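Local coordinates for protein blood group a-and b-cleaving endo-beta-galactosidase (Streptococcus pneumoniae, PDB 2YGL) that probably binds blood group carbohydrate antigens through tandem family 51 carbohydrate-binding modules of a family 98 endo-beta-galactosidase that cleaves blood group A and B antigens, at residues Ile177-Leu182 against Ile266-Ile271; Asn226-Leu231 against Glu342-Gly347; Leu243-Ser248 against Leu330-Gly335; Asn276-Asp281 against His337-Glu342; Ala283-Phe288 against Lys306-Asp311. All blocks are in the same frame, centred on the assembly; numbering follows the deposited sequence.

Contact 1. Residues Ile177-Leu182 against Ile266-Ile271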
# COMPACT_ATOMS: atom_id res chain seq x y z
N ILE A 177 8.71 -1.15 -4.98
CA ILE A 177 9.71 -2.09 -5.49
C ILE A 177 10.99 -1.36 -5.89
O ILE A 177 10.96 -0.42 -6.68
CB ILE A 177 9.18 -2.94 -6.68
CG1 ILE A 177 7.79 -3.54 -6.37
CG2 ILE A 177 10.20 -4.02 -7.09
CD1 ILE A 177 7.74 -4.52 -5.20
N THR A 178 12.11 -1.80 -5.32
CA THR A 178 13.44 -1.30 -5.68
C THR A 178 14.39 -2.50 -5.81
O THR A 178 14.09 -3.58 -5.30
CB THR A 178 14.01 -0.32 -4.62
OG1 THR A 178 14.25 -1.03 -3.39
CG2 THR A 178 13.05 0.84 -4.36
N PRO A 179 15.54 -2.31 -6.49
CA PRO A 179 16.55 -3.37 -6.47
C PRO A 179 16.94 -3.77 -5.04
O PRO A 179 17.03 -4.97 -4.75
CB PRO A 179 17.73 -2.73 -7.20
CG PRO A 179 17.09 -1.81 -8.18
CD PRO A 179 15.88 -1.26 -7.47
N ASP A 180 17.13 -2.79 -4.17
CA ASP A 180 17.40 -3.02 -2.74
C ASP A 180 16.38 -3.94 -2.07
O ASP A 180 16.76 -4.86 -1.35
CB ASP A 180 17.48 -1.70 -1.97
CG ASP A 180 18.84 -1.05 -2.05
OD1 ASP A 180 19.84 -1.76 -2.31
OD2 ASP A 180 18.92 0.18 -1.84
N LEU A 181 15.10 -3.68 -2.32
CA LEU A 181 14.01 -4.46 -1.74
C LEU A 181 14.05 -5.92 -2.21
O LEU A 181 13.88 -6.84 -1.41
CB LEU A 181 12.65 -3.82 -2.04
CG LEU A 181 11.39 -4.58 -1.60
CD1 LEU A 181 11.32 -4.75 -0.08
CD2 LEU A 181 10.14 -3.89 -2.11
N LEU A 182 14.27 -6.11 -3.51
CA LEU A 182 14.36 -7.46 -4.07
C LEU A 182 15.63 -8.18 -3.62
O LEU A 182 15.66 -9.41 -3.54
CB LEU A 182 14.25 -7.44 -5.60
CG LEU A 182 12.95 -6.87 -6.21
CD1 LEU A 182 12.91 -7.10 -7.72
CD2 LEU A 182 11.70 -7.46 -5.55
N ILE A 266 7.15 -10.46 -9.89
CA ILE A 266 8.02 -9.28 -9.79
C ILE A 266 9.43 -9.59 -10.28
O ILE A 266 10.06 -10.52 -9.78
CB ILE A 266 8.16 -8.77 -8.33
CG1 ILE A 266 6.83 -8.83 -7.56
CG2 ILE A 266 8.80 -7.37 -8.30
CD1 ILE A 266 5.85 -7.80 -7.98
N SER A 267 9.91 -8.79 -11.23
CA SER A 267 11.29 -8.91 -11.71
C SER A 267 11.75 -7.68 -12.49
O SER A 267 10.98 -7.10 -13.25
CB SER A 267 11.46 -10.15 -12.59
OG SER A 267 12.83 -10.36 -12.90
N TYR A 268 13.01 -7.31 -12.29
CA TYR A 268 13.69 -6.42 -13.22
C TYR A 268 14.18 -7.23 -14.41
O TYR A 268 14.59 -8.38 -14.25
CB TYR A 268 14.85 -5.68 -12.54
CG TYR A 268 14.36 -4.60 -11.60
CD1 TYR A 268 14.04 -3.32 -12.09
CD2 TYR A 268 14.19 -4.85 -10.25
CE1 TYR A 268 13.58 -2.33 -11.23
CE2 TYR A 268 13.72 -3.86 -9.39
CZ TYR A 268 13.42 -2.61 -9.88
OH TYR A 268 12.96 -1.64 -9.03
N VAL A 269 14.12 -6.65 -15.61
CA VAL A 269 14.45 -7.36 -16.84
C VAL A 269 15.36 -6.51 -17.73
O VAL A 269 15.05 -5.35 -18.00
CB VAL A 269 13.17 -7.76 -17.65
CG1 VAL A 269 13.54 -8.57 -18.89
CG2 VAL A 269 12.20 -8.55 -16.79
N GLY A 270 16.46 -7.11 -18.17
CA GLY A 270 17.37 -6.46 -19.12
C GLY A 270 18.50 -7.39 -19.54
O GLY A 270 18.47 -8.58 -19.25
N ILE A 271 19.49 -6.82 -20.21
CA ILE A 271 20.65 -7.58 -20.68
C ILE A 271 21.78 -7.48 -19.66
O ILE A 271 22.16 -6.38 -19.25
CB ILE A 271 21.11 -7.08 -22.07
CG1 ILE A 271 19.99 -7.30 -23.10
CG2 ILE A 271 22.39 -7.78 -22.51
CD1 ILE A 271 19.97 -6.29 -24.21
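The backbones of Ile177-Leu182 and Ile266-Ile271 stay well apart, Pro179 CA lying 7.9 Å from Tyr268 CA, and the first turn of helix 179-184 meets strand 262-271 through side chains. The ring of Tyr268 reaches into this turn. Its CG lies opposite the carbonyl carbon and beside the backbone N (chi1 -74°), which carries the phenol out to the start of the helix. Pro179 crosses the tyrosine at about a right angle, its CD 3.3 Å from Tyr268 OH, while Leu182 comes in obliquely and brings CD1 to 3.6 Å from Tyr268 CD2. The hydroxyl thus ends among the backbone of Ile177 and Thr178 and the proline ring. A second cluster forms beside it, where Ile177 CG2 lies 3.8 Å from Ile266 CG2 and the other methyl of Leu182, CD2, meets the same Ile266 branch at 4.0 Å. Thr178 is the N-cap of the helix, its OG1 accepting a 3.0 Å hydrogen bond from Leu181 N. Ile177 also packs on Leu316 of strand 315-320, and Leu182 O is hydrogen-bonded to Tyr191 OH. Strand 262-271 itself runs between strands 315-320 and 343-352, so the short helix packs beside a strand that is hydrogen-bonded on both edges.

Contact 2. Residues Asn226-Leu231 against Glu342-Gly347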
# COMPACT_ATOMS: atom_id res chain seq x y z
N ASN A 226 29.31 -15.46 -10.64
CA ASN A 226 29.07 -14.02 -10.74
C ASN A 226 27.59 -13.70 -10.60
O ASN A 226 26.75 -14.38 -11.17
CB ASN A 226 29.53 -13.49 -12.10
CG ASN A 226 31.00 -13.74 -12.37
OD1 ASN A 226 31.76 -14.13 -11.49
ND2 ASN A 226 31.41 -13.50 -13.62
N LYS A 227 27.29 -12.66 -9.83
CA LYS A 227 25.91 -12.22 -9.65
C LYS A 227 25.38 -11.53 -10.90
O LYS A 227 26.15 -10.90 -11.65
CB LYS A 227 25.78 -11.32 -8.43
CG LYS A 227 25.91 -12.07 -7.11
CD LYS A 227 25.79 -11.14 -5.91
CE LYS A 227 25.85 -11.93 -4.61
NZ LYS A 227 25.76 -11.05 -3.42
N ILE A 228 24.08 -11.67 -11.14
CA ILE A 228 23.38 -10.94 -12.19
C ILE A 228 23.59 -9.43 -11.98
O ILE A 228 23.50 -8.94 -10.86
CB ILE A 228 21.87 -11.31 -12.20
CG1 ILE A 228 21.68 -12.68 -12.85
CG2 ILE A 228 21.03 -10.24 -12.91
CD1 ILE A 228 20.37 -13.36 -12.51
N LYS A 229 23.89 -8.73 -13.07
CA LYS A 229 24.16 -7.30 -13.00
C LYS A 229 23.43 -6.57 -14.13
O LYS A 229 23.50 -6.97 -15.29
CB LYS A 229 25.67 -7.03 -13.08
CG LYS A 229 26.10 -5.65 -12.58
CD LYS A 229 27.60 -5.39 -12.82
CE LYS A 229 28.48 -6.19 -11.87
NZ LYS A 229 29.94 -6.02 -12.17
N LEU A 230 22.73 -5.49 -13.76
CA LEU A 230 21.92 -4.72 -14.70
C LEU A 230 22.15 -3.22 -14.57
O LEU A 230 22.69 -2.76 -13.56
CB LEU A 230 20.44 -5.04 -14.48
CG LEU A 230 19.92 -6.38 -15.03
CD1 LEU A 230 18.55 -6.71 -14.46
CD2 LEU A 230 19.88 -6.33 -16.54
N LEU A 231 21.75 -2.47 -15.59
CA LEU A 231 21.67 -1.02 -15.50
C LEU A 231 20.33 -0.62 -14.92
O LEU A 231 19.28 -0.93 -15.49
CB LEU A 231 21.84 -0.35 -16.87
CG LEU A 231 23.21 0.05 -17.40
CD1 LEU A 231 23.05 0.77 -18.73
CD2 LEU A 231 23.97 0.94 -16.41
N GLU A 342 21.85 -12.17 -23.84
CA GLU A 342 21.97 -12.69 -22.47
C GLU A 342 20.97 -11.99 -21.55
O GLU A 342 21.34 -11.15 -20.73
CB GLU A 342 23.40 -12.49 -21.95
CG GLU A 342 24.47 -13.28 -22.70
CD GLU A 342 24.72 -14.66 -22.10
OE1 GLU A 342 24.73 -14.79 -20.86
OE2 GLU A 342 24.93 -15.61 -22.88
N LEU A 343 19.69 -12.34 -21.70
CA LEU A 343 18.63 -11.74 -20.91
C LEU A 343 18.65 -12.30 -19.49
O LEU A 343 18.73 -13.52 -19.29
CB LEU A 343 17.26 -11.97 -21.57
CG LEU A 343 16.03 -11.22 -21.05
CD1 LEU A 343 15.00 -10.99 -22.15
CD2 LEU A 343 15.38 -11.95 -19.87
N VAL A 344 18.58 -11.41 -18.51
CA VAL A 344 18.52 -11.81 -17.11
C VAL A 344 17.29 -11.23 -16.41
O VAL A 344 16.84 -10.12 -16.71
CB VAL A 344 19.82 -11.44 -16.32
CG1 VAL A 344 20.98 -12.33 -16.75
CG2 VAL A 344 20.17 -9.97 -16.49
N LEU A 345 16.75 -12.00 -15.47
CA LEU A 345 15.64 -11.56 -14.65
C LEU A 345 16.16 -11.32 -13.24
O LEU A 345 16.42 -12.27 -12.50
CB LEU A 345 14.51 -12.60 -14.67
CG LEU A 345 14.03 -13.11 -16.04
CD1 LEU A 345 13.04 -14.24 -15.88
CD2 LEU A 345 13.41 -12.00 -16.87
N GLY A 346 16.32 -10.05 -12.88
CA GLY A 346 16.89 -9.67 -11.59
C GLY A 346 15.87 -9.62 -10.47
O GLY A 346 14.93 -8.83 -10.51
N GLY A 347 16.07 -10.48 -9.47
CA GLY A 347 15.22 -10.51 -8.28
C GLY A 347 13.89 -11.21 -8.47
O GLY A 347 12.98 -11.06 -7.65
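Ile228 overlaps Val344 with both CG1 and CG2, the two side chains sliding past each other in opposite directions. Its CG2 comes within 3.7 Å of Val344 CG2, and CG1 lies 4.0 Å from Val344 CG1, so both branches of the isoleucine meet the valine. Leu230, two residues further along the strand, approaches the same methyl: its CD2 is 3.7 Å from Val344 CG2. With CG1 of Val344 anti to the carbonyl carbon (chi1 -71°), CG2 falls between the backbone N and the carbonyl carbon, and in this position it is flanked by both Ile228 and Leu230. The two strands, 228-231 and 343-345, cross nearly at right angles, 100° between their directions and 7.9 Å apart at their axes, with no hydrogen bond joining them. This is face packing between the two-stranded sheet of 228-232 with 235-239 and the larger antiparallel sheet of the beta-sandwich module. At Gly346 the main chain turns a corner, and the missing side chain lets Leu230 CD1 come to 4.3 Å from Gly346 N. Leu230 also packs on Phe239 of the partner strand, whereas Leu343 and Leu345 point away from this contact and touch Val269 of strand 262-271.

Contact 3. Residues Leu243-Ser248 against Leu330-Gly335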
# COMPACT_ATOMS: atom_id res chain seq x y z
N LEU A 243 17.29 -15.12 -12.64
CA LEU A 243 17.41 -16.15 -13.67
C LEU A 243 18.22 -15.63 -14.86
O LEU A 243 18.06 -14.48 -15.26
CB LEU A 243 16.02 -16.60 -14.15
CG LEU A 243 15.09 -17.27 -13.13
CD1 LEU A 243 13.66 -17.32 -13.64
CD2 LEU A 243 15.59 -18.66 -12.75
N GLY A 244 19.08 -16.49 -15.40
CA GLY A 244 19.92 -16.13 -16.54
C GLY A 244 19.67 -17.05 -17.72
O GLY A 244 19.81 -18.27 -17.61
N THR A 245 19.28 -16.46 -18.85
CA THR A 245 18.95 -17.22 -20.05
C THR A 245 19.52 -16.57 -21.32
O THR A 245 20.10 -15.49 -21.27
CB THR A 245 17.41 -17.42 -20.19
OG1 THR A 245 17.15 -18.40 -21.20
CG2 THR A 245 16.70 -16.12 -20.54
N VAL A 246 19.37 -17.27 -22.44
CA VAL A 246 19.67 -16.72 -23.76
C VAL A 246 18.38 -16.68 -24.57
O VAL A 246 17.72 -17.70 -24.74
CB VAL A 246 20.77 -17.53 -24.50
CG1 VAL A 246 20.94 -17.03 -25.94
CG2 VAL A 246 22.09 -17.45 -23.75
N ALA A 247 18.03 -15.48 -25.04
CA ALA A 247 16.81 -15.28 -25.82
C ALA A 247 16.82 -16.07 -27.13
O ALA A 247 17.88 -16.33 -27.70
CB ALA A 247 16.60 -13.81 -26.09
N SER A 248 15.64 -16.48 -27.58
CA SER A 248 15.51 -17.24 -28.81
C SER A 248 14.29 -16.79 -29.62
O SER A 248 14.05 -15.59 -29.75
CB SER A 248 15.48 -18.74 -28.52
OG SER A 248 15.81 -19.49 -29.67
N LEU A 330 7.73 -17.67 -19.10
CA LEU A 330 8.52 -16.46 -19.28
C LEU A 330 9.27 -16.56 -20.61
O LEU A 330 10.17 -17.39 -20.76
CB LEU A 330 9.50 -16.29 -18.11
CG LEU A 330 8.93 -16.41 -16.70
CD1 LEU A 330 10.04 -16.33 -15.67
CD2 LEU A 330 7.86 -15.33 -16.42
N LYS A 331 8.88 -15.72 -21.56
CA LYS A 331 9.33 -15.87 -22.95
C LYS A 331 10.25 -14.74 -23.40
O LYS A 331 9.91 -13.56 -23.27
CB LYS A 331 8.13 -16.00 -23.90
CG LYS A 331 7.19 -17.15 -23.56
CD LYS A 331 6.18 -17.38 -24.66
CE LYS A 331 5.27 -18.56 -24.34
NZ LYS A 331 4.27 -18.79 -25.41
N SER A 332 11.41 -15.12 -23.93
CA SER A 332 12.44 -14.17 -24.33
C SER A 332 12.71 -14.26 -25.83
O SER A 332 13.05 -15.32 -26.35
CB SER A 332 13.74 -14.42 -23.55
OG SER A 332 13.49 -14.42 -22.16
N TYR A 333 12.56 -13.12 -26.51
CA TYR A 333 12.68 -13.05 -27.96
C TYR A 333 13.95 -12.32 -28.39
O TYR A 333 14.15 -11.15 -28.06
CB TYR A 333 11.45 -12.38 -28.57
CG TYR A 333 10.16 -13.15 -28.39
CD1 TYR A 333 9.46 -13.10 -27.18
CD2 TYR A 333 9.62 -13.90 -29.44
CE1 TYR A 333 8.26 -13.79 -27.01
CE2 TYR A 333 8.42 -14.59 -29.28
CZ TYR A 333 7.75 -14.53 -28.06
OH TYR A 333 6.56 -15.22 -27.90
N SER A 334 14.79 -13.03 -29.13
CA SER A 334 16.07 -12.52 -29.59
C SER A 334 15.93 -11.44 -30.66
O SER A 334 14.99 -11.47 -31.46
CB SER A 334 16.92 -13.68 -30.12
OG SER A 334 18.21 -13.24 -30.50
N GLY A 335 16.86 -10.49 -30.67
CA GLY A 335 16.94 -9.46 -31.71
C GLY A 335 17.48 -10.01 -33.03
O GLY A 335 17.25 -9.43 -34.09
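Two backbone hydrogen bonds tie Ser248 to the strand of Leu330-Ser334. Ser248 N donates to Ser332 O at 3.1 Å from above the carbonyl plane, and Ser334 N returns a shorter bond of 2.7 Å to Ser248 O that lies in the carbonyl plane and is almost straight, 177° at the hydrogen. The two N-H...O bonds make a single bridge between Ser248 and Tyr333, near the end of strand 327-334. Ser248 O also receives a CA-H...O contact from Tyr333 CA at 3.4 Å. Strands 242-244 and 327-334 belong to the two facing sheets of the beta-sandwich, and the chain beyond Gly244 closes in on the second sheet until it meets the end of strand 327-334 at Ser332-Ser334. Among the van der Waals contacts, Ala247 CB sits over the peptide link between Tyr333 and Ser334, 3.6 Å from Ser334 N, and also approaches Ser332 CB. Thr245 CG2, lodged between its own backbone N and carbonyl carbon, faces Ser332 OG at 4.0 Å. Farther back, the apolar pair Leu243 CD1 and Leu330 CD1 meets more loosely at 4.3 Å within the interior shared with Leu345. Tyr333 starts out away from Leu243-Ser248; its OH is hydrogen-bonded to Glu289 and its ring makes a cation-pi contact with Lys287.

Contact 4. Residues Asn276-Asp281 against His337-Glu342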
# COMPACT_ATOMS: atom_id res chain seq x y z
N ASN A 276 28.31 -9.95 -24.47
CA ASN A 276 28.98 -9.41 -25.64
C ASN A 276 28.07 -8.39 -26.32
O ASN A 276 26.92 -8.70 -26.65
CB ASN A 276 29.34 -10.53 -26.62
CG ASN A 276 30.49 -11.40 -26.13
OD1 ASN A 276 30.45 -12.62 -26.27
ND2 ASN A 276 31.51 -10.77 -25.57
N HIS A 277 28.59 -7.18 -26.51
CA HIS A 277 27.82 -6.12 -27.14
C HIS A 277 28.67 -5.30 -28.10
O HIS A 277 29.84 -5.00 -27.82
CB HIS A 277 27.19 -5.20 -26.08
CG HIS A 277 28.18 -4.38 -25.31
ND1 HIS A 277 28.90 -4.89 -24.25
CD2 HIS A 277 28.58 -3.10 -25.46
CE1 HIS A 277 29.70 -3.95 -23.77
NE2 HIS A 277 29.53 -2.86 -24.49
N LEU A 278 28.08 -4.96 -29.24
CA LEU A 278 28.66 -4.03 -30.20
C LEU A 278 27.60 -3.02 -30.62
O LEU A 278 26.42 -3.37 -30.75
CB LEU A 278 29.17 -4.78 -31.44
CG LEU A 278 30.29 -5.82 -31.33
CD1 LEU A 278 30.56 -6.44 -32.69
CD2 LEU A 278 31.57 -5.21 -30.76
N ASN A 279 28.01 -1.78 -30.83
CA ASN A 279 27.08 -0.72 -31.22
C ASN A 279 26.37 -1.04 -32.54
O ASN A 279 27.01 -1.36 -33.54
CB ASN A 279 27.79 0.63 -31.29
CG ASN A 279 28.13 1.19 -29.91
OD1 ASN A 279 27.66 0.70 -28.89
ND2 ASN A 279 28.96 2.23 -29.89
N SER A 280 25.04 -0.98 -32.51
CA SER A 280 24.21 -1.39 -33.64
C SER A 280 22.87 -0.65 -33.62
O SER A 280 22.36 -0.29 -32.56
CB SER A 280 23.98 -2.91 -33.58
OG SER A 280 23.15 -3.36 -34.64
N ASP A 281 22.32 -0.42 -34.81
CA ASP A 281 20.97 0.13 -34.95
C ASP A 281 19.90 -0.88 -34.53
O ASP A 281 18.80 -0.49 -34.14
CB ASP A 281 20.71 0.58 -36.39
CG ASP A 281 21.30 1.95 -36.69
OD1 ASP A 281 21.72 2.67 -35.76
OD2 ASP A 281 21.34 2.31 -37.89
N HIS A 337 20.17 -10.14 -34.73
CA HIS A 337 21.24 -9.51 -35.51
C HIS A 337 22.53 -9.28 -34.72
O HIS A 337 23.55 -8.90 -35.30
CB HIS A 337 20.74 -8.18 -36.10
CG HIS A 337 19.68 -8.35 -37.14
ND1 HIS A 337 19.90 -8.10 -38.48
CD2 HIS A 337 18.39 -8.75 -37.04
CE1 HIS A 337 18.79 -8.33 -39.16
NE2 HIS A 337 17.86 -8.73 -38.31
N THR A 338 22.50 -9.51 -33.41
CA THR A 338 23.64 -9.22 -32.53
C THR A 338 23.96 -10.37 -31.56
O THR A 338 23.37 -11.45 -31.66
CB THR A 338 23.42 -7.91 -31.73
OG1 THR A 338 22.25 -8.04 -30.91
CG2 THR A 338 23.25 -6.70 -32.66
N TRP A 339 24.88 -10.12 -30.63
CA TRP A 339 25.29 -11.12 -29.63
C TRP A 339 24.70 -10.90 -28.24
O TRP A 339 24.73 -11.81 -27.40
CB TRP A 339 26.81 -11.17 -29.49
CG TRP A 339 27.55 -11.65 -30.69
CD1 TRP A 339 27.26 -12.74 -31.46
CD2 TRP A 339 28.75 -11.08 -31.23
NE1 TRP A 339 28.19 -12.87 -32.46
CE2 TRP A 339 29.12 -11.87 -32.34
CE3 TRP A 339 29.54 -9.98 -30.89
CZ2 TRP A 339 30.25 -11.59 -33.12
CZ3 TRP A 339 30.67 -9.70 -31.65
CH2 TRP A 339 31.00 -10.50 -32.76
N ALA A 340 24.18 -9.70 -27.98
CA ALA A 340 23.68 -9.34 -26.65
C ALA A 340 22.30 -9.93 -26.37
O ALA A 340 21.32 -9.19 -26.18
CB ALA A 340 23.69 -7.82 -26.47
N ASP A 341 22.22 -11.26 -26.35
CA ASP A 341 20.97 -11.97 -26.10
C ASP A 341 20.93 -12.60 -24.70
O ASP A 341 20.08 -13.45 -24.41
CB ASP A 341 20.70 -13.02 -27.19
CG ASP A 341 21.90 -13.93 -27.46
OD1 ASP A 341 22.80 -14.04 -26.59
OD2 ASP A 341 21.94 -14.54 -28.54
N GLU A 342 21.85 -12.17 -23.84
CA GLU A 342 21.97 -12.69 -22.47
C GLU A 342 20.97 -11.99 -21.55
O GLU A 342 21.34 -11.15 -20.73
CB GLU A 342 23.40 -12.49 -21.95
CG GLU A 342 24.47 -13.28 -22.70
CD GLU A 342 24.72 -14.66 -22.10
OE1 GLU A 342 24.73 -14.79 -20.86
OE2 GLU A 342 24.93 -15.61 -22.88
O HOH W 1 26.35 -7.83 -29.78
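Two surface loops, one between strands 262-271 and 285-292 and the other between strands 327-334 and 343-352, come together at one end of the beta-sandwich, where Leu278 lies against Trp339. The leucine crosses the indole obliquely, its CD1 only 3.4 Å from Trp339 CZ3. In Trp339, chi1 of -66° and chi2 of -45° together set the six-membered ring at Leu278; Trp339 CB lies 3.9 Å from Asn276 CB. Ala340, next along, is the centre of an inverse gamma turn, and its methyl is 3.4 Å from Asn276 O. No direct hydrogen bond joins 276-281 to 337-342. A water links them instead: it accepts from Trp339 N at 2.9 Å and makes weak bonds to Asn276 O and Leu278 N. At the other end of the contact Thr338 CG2 lies 3.9 Å from Ser280 OG, with the methyl turned to the serine and the hydroxyl of Thr338 hydrogen-bonded to Asp284 OD1. The His277 ring stacks with Tyr310, and His337 stacks with Tyr282.

Contact 5. Residues Ala283-Phe288 against Lys306-Asp311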
# COMPACT_ATOMS: atom_id res chain seq x y z
N ALA A 283 17.90 -3.87 -32.44
CA ALA A 283 17.60 -4.25 -31.06
C ALA A 283 18.37 -5.51 -30.68
O ALA A 283 18.49 -6.43 -31.49
CB ALA A 283 16.10 -4.46 -30.87
N ASP A 284 18.89 -5.54 -29.46
CA ASP A 284 19.58 -6.72 -28.96
C ASP A 284 18.58 -7.78 -28.49
O ASP A 284 18.74 -8.97 -28.76
CB ASP A 284 20.57 -6.34 -27.85
CG ASP A 284 21.73 -5.48 -28.37
OD1 ASP A 284 22.24 -5.77 -29.47
OD2 ASP A 284 22.12 -4.52 -27.68
N ILE A 285 17.53 -7.32 -27.79
CA ILE A 285 16.40 -8.16 -27.40
C ILE A 285 15.13 -7.57 -28.00
O ILE A 285 14.86 -6.38 -27.84
CB ILE A 285 16.27 -8.25 -25.84
CG1 ILE A 285 17.47 -8.99 -25.23
CG2 ILE A 285 14.93 -8.86 -25.41
CD1 ILE A 285 17.63 -10.44 -25.68
N GLN A 286 14.35 -8.41 -28.68
CA GLN A 286 13.13 -7.93 -29.34
C GLN A 286 12.00 -7.64 -28.35
O GLN A 286 11.39 -6.57 -28.40
CB GLN A 286 12.68 -8.88 -30.45
CG GLN A 286 11.91 -8.17 -31.57
CD GLN A 286 12.76 -7.13 -32.30
OE1 GLN A 286 13.80 -7.45 -32.88
NE2 GLN A 286 12.33 -5.87 -32.25
N LYS A 287 11.71 -8.60 -27.47
CA LYS A 287 10.66 -8.46 -26.46
C LYS A 287 10.73 -9.54 -25.38
O LYS A 287 11.32 -10.60 -25.59
CB LYS A 287 9.26 -8.45 -27.10
CG LYS A 287 8.94 -9.69 -27.93
CD LYS A 287 7.49 -9.74 -28.37
CE LYS A 287 7.27 -10.93 -29.29
NZ LYS A 287 5.85 -11.09 -29.71
N PHE A 288 10.10 -9.25 -24.24
CA PHE A 288 9.93 -10.23 -23.16
C PHE A 288 8.45 -10.34 -22.80
O PHE A 288 7.76 -9.32 -22.68
CB PHE A 288 10.74 -9.82 -21.93
CG PHE A 288 10.52 -10.71 -20.73
CD1 PHE A 288 11.13 -11.96 -20.65
CD2 PHE A 288 9.70 -10.29 -19.68
CE1 PHE A 288 10.93 -12.79 -19.54
CE2 PHE A 288 9.49 -11.11 -18.57
CZ PHE A 288 10.10 -12.36 -18.50
N LYS A 306 10.21 -1.03 -30.13
CA LYS A 306 11.28 -1.37 -31.07
C LYS A 306 12.36 -2.21 -30.39
O LYS A 306 13.48 -2.33 -30.90
CB LYS A 306 11.89 -0.10 -31.68
CG LYS A 306 10.95 0.70 -32.56
CD LYS A 306 11.56 2.06 -32.90
CE LYS A 306 10.56 2.98 -33.57
NZ LYS A 306 10.37 2.65 -35.01
N GLY A 307 12.03 -2.78 -29.23
CA GLY A 307 12.96 -3.63 -28.48
C GLY A 307 13.91 -2.85 -27.60
O GLY A 307 13.81 -1.63 -27.47
N ILE A 308 14.85 -3.57 -26.99
CA ILE A 308 15.84 -2.97 -26.09
C ILE A 308 17.27 -3.28 -26.54
O ILE A 308 17.50 -4.19 -27.33
CB ILE A 308 15.65 -3.43 -24.61
CG1 ILE A 308 15.89 -4.94 -24.46
CG2 ILE A 308 14.27 -3.01 -24.07
CD1 ILE A 308 16.11 -5.41 -23.03
N LYS A 309 18.22 -2.50 -26.02
CA LYS A 309 19.64 -2.73 -26.31
C LYS A 309 20.43 -2.93 -25.02
O LYS A 309 19.90 -2.80 -23.91
CB LYS A 309 20.22 -1.57 -27.13
CG LYS A 309 19.71 -1.52 -28.57
CD LYS A 309 20.28 -0.33 -29.33
CE LYS A 309 19.57 -0.13 -30.65
NZ LYS A 309 20.03 1.09 -31.37
N TYR A 310 21.72 -3.25 -25.17
CA TYR A 310 22.63 -3.43 -24.04
C TYR A 310 22.63 -2.22 -23.10
O TYR A 310 22.68 -2.39 -21.88
CB TYR A 310 24.05 -3.71 -24.56
CG TYR A 310 25.10 -3.85 -23.48
CD1 TYR A 310 25.30 -5.06 -22.83
CD2 TYR A 310 25.91 -2.77 -23.13
CE1 TYR A 310 26.27 -5.20 -21.84
CE2 TYR A 310 26.89 -2.89 -22.14
CZ TYR A 310 27.06 -4.11 -21.50
OH TYR A 310 28.02 -4.24 -20.53
N ASP A 311 22.56 -1.03 -23.68
CA ASP A 311 22.59 0.22 -22.91
C ASP A 311 21.24 0.61 -22.31
O ASP A 311 21.16 1.54 -21.51
CB ASP A 311 23.15 1.36 -23.77
CG ASP A 311 22.15 1.85 -24.81
OD1 ASP A 311 21.27 2.66 -24.45
OD2 ASP A 311 22.26 1.45 -25.98
O HOH W 2 13.42 -3.53 -33.31
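Ile285 and Ile308 lie side by side and point the same way, Ile285 CB 3.6 Å from Ile308 CG1. The Ile308 branch that touches, CG1, is set between its own backbone N and carbonyl carbon (chi1 64°), which turns it against the neighbouring isoleucine. Asp284 is oriented differently: its carboxylate extends along the opposing chain toward Tyr310, and OD2 accepts from Tyr310 N at 2.8 Å through its anti lone pair. The other oxygen, OD1, is taken by Thr338 OG1, so both carboxylate oxygens have hydrogen-bond donors and the group is held from two sides. Lys309 passes alongside with CB and CG near OD2, but its amino group runs on to Ser280 O. Gln286 folds back through a bend at chi2 (62°), and although its CB leads away, NE2 reaches a water that also donates to Lys306 O. Ala283 CB packs 3.4 Å from Lys306 O. Gly307, with positive phi, brings its CA to 3.4 Å from Ile285 O. The backbones form a single antiparallel hydrogen-bonded pair, Ile285 with Ile308: Ile308 N donates to Ile285 O at 2.9 Å, nearly along the C=O axis, while Ile308 O accepts from both Ile285 N and Asp284 N. The shared acceptor is the mark of a classic beta bulge, with Asp284 and Ile285 both opposite Ile308, at the start of strand 285-292 in one sheet of the beta-sandwich.

Overall arrangement
All five contacts lie on the same side of the chain's centre, in and around the second carbohydrate-binding module. Contact 1 brings helix 179-184 against strand 262-271, which neighbours strand 343-352 of contact 2, their centres about 9 Å apart. Contact 3 joins the two sheets: strand 242-244 pairs with 343-352, and strand 327-334 pairs with 285-292 of contact 5. Contacts 4 and 5, also about 9 Å apart between centres, gather the loops at the sandwich end; the centres of contacts 1 and 4 are about 22 Å apart. In sequence, the segments of contact 1 alternate with those of contacts 2 and 3, and contact 5 falls within the spans of contacts 2, 3 and 4. Contacts 2 to 5 thus connect the sheets and end loops of the second module.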